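Deoxyhypusine hydroxylase (Homo sapiens, PDB 4D50) hydroxylates the deoxyhypusine residue of translation factor eIF5A, completing hypusine formation with a diiron centre that activates dioxygen. Local coordinates at residues L79-L83 with A96-L100; E122-T126 with G206-F210. All coordinates share one frame; numbering follows the deposited sequence.

Interaction 1. Residues L79-L83 with A96-L100; sequences LVDVL and AGEAL
Where Leu79, Val82 and Leu83 meet Ala96, no ring or other flat side chain takes part; the flat group at the contact is the peptide carbonyl of Leu79, whose O lies 3.6 Å from Ala96 CB while also accepting the helical bond from Leu83 N. This is a join between successive HEAT-like repeats: segment 79-83, in the first, packs on segment 96-100, in the second, the two running roughly antiparallel at 143° with axes 8.8 Å apart on helices 76-84 and 90-103. The small residues Ala96, Gly97 and Ala99 let the branched side chains opposite come close to their helix. Leu79 sends its two methyls over Ala99, CD1 lying 3.8 Å from Ala99 CB. Leu100 holds the other end of the patch. With its CG beside the backbone N and anti to the carbonyl carbon (chi1 -70°), its fork comes against Leu79, CD2 at 3.7 Å from Leu79 CB. Its other methyl, CD1, reaches Leu83 CD2 at 3.9 Å and also Val80 CG2, the Val80 and Leu100 side chains crossing nearly at right angles. An alanine in place of Leu100 would take away the branched end and would probably open a gap between helix 90-103 and the Leu79, Val80 and Leu83 side chains. Ile111 and Leu112 of helix 109-115 touch Val80 and Leu100 respectively. At the Ala96 end of the patch, Val82 CG1 rests on Ala96 CB at 3.6 Å.

Interaction 2. Residues E122-T126 with G206-F210; sequences EVAET and GSALF
Ser207 is the N-cap of helix 208-221, and Glu125 of helix 121-140 grips that cap from the other HEAT-repeat half of the enzyme. The serine hydroxyl works both ways: OG accepts from Phe210 N in a nearly straight bond (174°) and donates to Glu125 OE1 at 2.7 Å. It meets the carboxylate oxygen on its syn side, 20° out of the carboxylate plane. The same OE1 takes a second bond from a water 2.8 Å away, which in turn accepts from Leu209 N at 3.1 Å, so the carboxylate is tied to the first turn of the helix twice. Its negative charge, placed at a helix N terminus, is probably stabilised there.

Alongside, Leu209 pushes its fork at Thr126, the two side chains crossing at about a right angle, with CD1 and CD2 each 3.4 Å from Thr126 OG1. With OG1 beside its own backbone N (chi1 -67°), Thr126 can donate back to Glu122 O at 2.6 Å, while Thr126 N reaches that oxygen from the opposite face of its plane. Thr126 OG1 also bonds His94 ND1, and Leu209 O bonds His212 ND1; both histidines bind the same iron. The contact thus joins a capped helix start to the second shell of a diiron site, where these bonds to His94 and His212 are likely to fix the rotation of their imidazoles.

From the N terminus, the chain first meets itself in interaction 1, which closes a short loop of 12 residues between neighbouring helices of one HEAT array. Interaction 2 opens only afterwards, on helix 121-140, and closes across 79 residues on the start of helix 208-221 in the other array. The two loops therefore follow in series, neither nested nor crossed: one is local, the other ties the halves of the protein together beside the iron site. They also touch. Thr126 CG2 packs against the backbone at Gly97 and Glu98, and Val123 CG1 meets Leu83 CD1 at 3.8 Å, so helix 121-140 lies against both partners of interaction 1.

Interaction 1. Residues L79-L83 with A96-L100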
# COMPACT_ATOMS: atom_id res chain seq x y z
N LEU A 79 13.65 7.44 2.72
CA LEU A 79 13.02 6.08 2.86
C LEU A 79 14.00 5.11 3.59
O LEU A 79 13.60 4.26 4.37
CB LEU A 79 12.62 5.49 1.54
CG LEU A 79 11.42 6.18 0.90
CD1 LEU A 79 11.23 5.83 -0.56
CD2 LEU A 79 10.17 5.79 1.69
N VAL A 80 15.29 5.31 3.35
CA VAL A 80 16.29 4.55 4.10
C VAL A 80 16.19 4.86 5.60
O VAL A 80 16.26 3.95 6.46
CB VAL A 80 17.71 4.75 3.45
CG1 VAL A 80 18.77 4.12 4.33
CG2 VAL A 80 17.77 4.09 2.08
N ASP A 81 16.15 6.14 5.93
CA ASP A 81 16.08 6.62 7.30
C ASP A 81 14.84 6.01 7.96
O ASP A 81 14.95 5.51 9.05
CB ASP A 81 15.95 8.15 7.43
CG ASP A 81 17.23 8.91 7.09
OD1 ASP A 81 18.28 8.28 6.98
OD2 ASP A 81 17.17 10.16 6.98
N VAL A 82 13.70 5.98 7.28
CA VAL A 82 12.50 5.31 7.85
C VAL A 82 12.66 3.80 8.02
O VAL A 82 12.31 3.25 9.02
CB VAL A 82 11.26 5.65 7.03
CG1 VAL A 82 10.07 4.84 7.53
CG2 VAL A 82 11.00 7.14 7.07
N LEU A 83 13.18 3.12 7.01
CA LEU A 83 13.43 1.72 7.10
C LEU A 83 14.33 1.39 8.27
O LEU A 83 14.07 0.43 8.98
CB LEU A 83 14.13 1.19 5.87
CG LEU A 83 14.48 -0.27 5.82
CD1 LEU A 83 13.28 -1.15 6.12
CD2 LEU A 83 15.14 -0.64 4.48
N ALA A 96 8.23 1.56 3.86
CA ALA A 96 9.48 2.27 3.37
C ALA A 96 10.34 1.21 2.59
O ALA A 96 10.89 1.58 1.53
CB ALA A 96 10.30 2.89 4.52
N GLY A 97 10.50 -0.03 3.08
CA GLY A 97 11.23 -1.02 2.32
C GLY A 97 10.61 -1.34 0.98
O GLY A 97 11.28 -1.42 -0.04
N GLU A 98 9.31 -1.59 1.00
CA GLU A 98 8.59 -1.75 -0.29
C GLU A 98 8.78 -0.57 -1.26
O GLU A 98 8.95 -0.78 -2.44
CB GLU A 98 7.07 -1.97 -0.08
CG GLU A 98 6.33 -2.21 -1.40
CD GLU A 98 4.86 -2.55 -1.25
OE1 GLU A 98 4.51 -3.28 -0.29
OE2 GLU A 98 4.11 -2.17 -2.17
N ALA A 99 8.77 0.67 -0.73
CA ALA A 99 8.91 1.84 -1.52
C ALA A 99 10.26 1.87 -2.18
O ALA A 99 10.36 2.31 -3.28
CB ALA A 99 8.63 3.09 -0.71
N LEU A 100 11.33 1.46 -1.45
CA LEU A 100 12.65 1.35 -2.03
C LEU A 100 12.65 0.38 -3.23
O LEU A 100 13.20 0.76 -4.25
CB LEU A 100 13.71 0.97 -0.93
CG LEU A 100 13.98 2.12 0.07
CD1 LEU A 100 14.76 1.60 1.28
CD2 LEU A 100 14.74 3.31 -0.61

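Interaction 2. Residues E122-T126 with G206-F210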
# COMPACT_ATOMS: atom_id res chain seq x y z
N GLU A 122 7.51 -8.61 9.17
CA GLU A 122 6.93 -7.80 8.05
C GLU A 122 8.06 -7.11 7.25
O GLU A 122 8.03 -6.96 6.00
CB GLU A 122 6.05 -6.67 8.57
CG GLU A 122 4.76 -7.14 9.19
CD GLU A 122 4.85 -7.59 10.63
OE1 GLU A 122 5.92 -7.49 11.28
OE2 GLU A 122 3.78 -8.01 11.13
N VAL A 123 9.05 -6.64 7.98
CA VAL A 123 10.16 -5.86 7.32
C VAL A 123 11.09 -6.80 6.52
O VAL A 123 11.43 -6.53 5.45
CB VAL A 123 11.00 -5.07 8.36
CG1 VAL A 123 12.21 -4.37 7.74
CG2 VAL A 123 10.11 -4.05 9.06
N ALA A 124 11.57 -7.85 7.18
CA ALA A 124 12.30 -8.94 6.56
C ALA A 124 11.63 -9.45 5.31
O ALA A 124 12.26 -9.46 4.25
CB ALA A 124 12.46 -10.07 7.52
N GLU A 125 10.34 -9.81 5.41
CA GLU A 125 9.60 -10.26 4.24
C GLU A 125 9.48 -9.23 3.12
O GLU A 125 9.65 -9.59 1.96
CB GLU A 125 8.21 -10.79 4.62
CG GLU A 125 8.31 -12.07 5.42
CD GLU A 125 6.95 -12.74 5.68
OE1 GLU A 125 5.94 -12.03 5.71
OE2 GLU A 125 6.91 -13.94 5.98
N THR A 126 9.14 -8.01 3.50
CA THR A 126 9.03 -6.91 2.52
C THR A 126 10.38 -6.76 1.77
O THR A 126 10.36 -6.63 0.54
CB THR A 126 8.80 -5.58 3.24
OG1 THR A 126 7.48 -5.66 3.84
CG2 THR A 126 8.92 -4.42 2.31
N GLY A 206 -0.90 -17.64 4.98
CA GLY A 206 0.34 -16.85 5.00
C GLY A 206 0.60 -15.97 6.20
O GLY A 206 -0.06 -16.03 7.21
N SER A 207 1.60 -15.14 6.05
CA SER A 207 1.99 -14.18 7.05
C SER A 207 1.03 -13.01 7.02
O SER A 207 0.23 -12.84 6.10
CB SER A 207 3.40 -13.68 6.70
OG SER A 207 3.43 -12.95 5.47
N ALA A 208 1.18 -12.13 8.02
CA ALA A 208 0.41 -10.89 8.06
C ALA A 208 0.71 -10.01 6.85
O ALA A 208 -0.20 -9.47 6.24
CB ALA A 208 0.73 -10.13 9.36
N LEU A 209 1.97 -9.92 6.40
CA LEU A 209 2.29 -9.14 5.17
C LEU A 209 1.48 -9.65 4.00
O LEU A 209 0.79 -8.87 3.30
CB LEU A 209 3.77 -9.23 4.83
CG LEU A 209 4.25 -8.13 3.91
CD1 LEU A 209 4.31 -6.79 4.58
CD2 LEU A 209 5.59 -8.48 3.31
N PHE A 210 1.52 -10.98 3.78
CA PHE A 210 0.74 -11.63 2.72
C PHE A 210 -0.74 -11.31 2.77
O PHE A 210 -1.32 -10.89 1.74
CB PHE A 210 0.93 -13.15 2.81
CG PHE A 210 0.11 -13.98 1.81
CD1 PHE A 210 -1.19 -14.39 2.13
CD2 PHE A 210 0.62 -14.36 0.59
CE1 PHE A 210 -1.91 -15.19 1.29
CE2 PHE A 210 -0.18 -15.07 -0.33
CZ PHE A 210 -1.42 -15.50 0.05
O HOH W 1 4.58 -10.73 7.82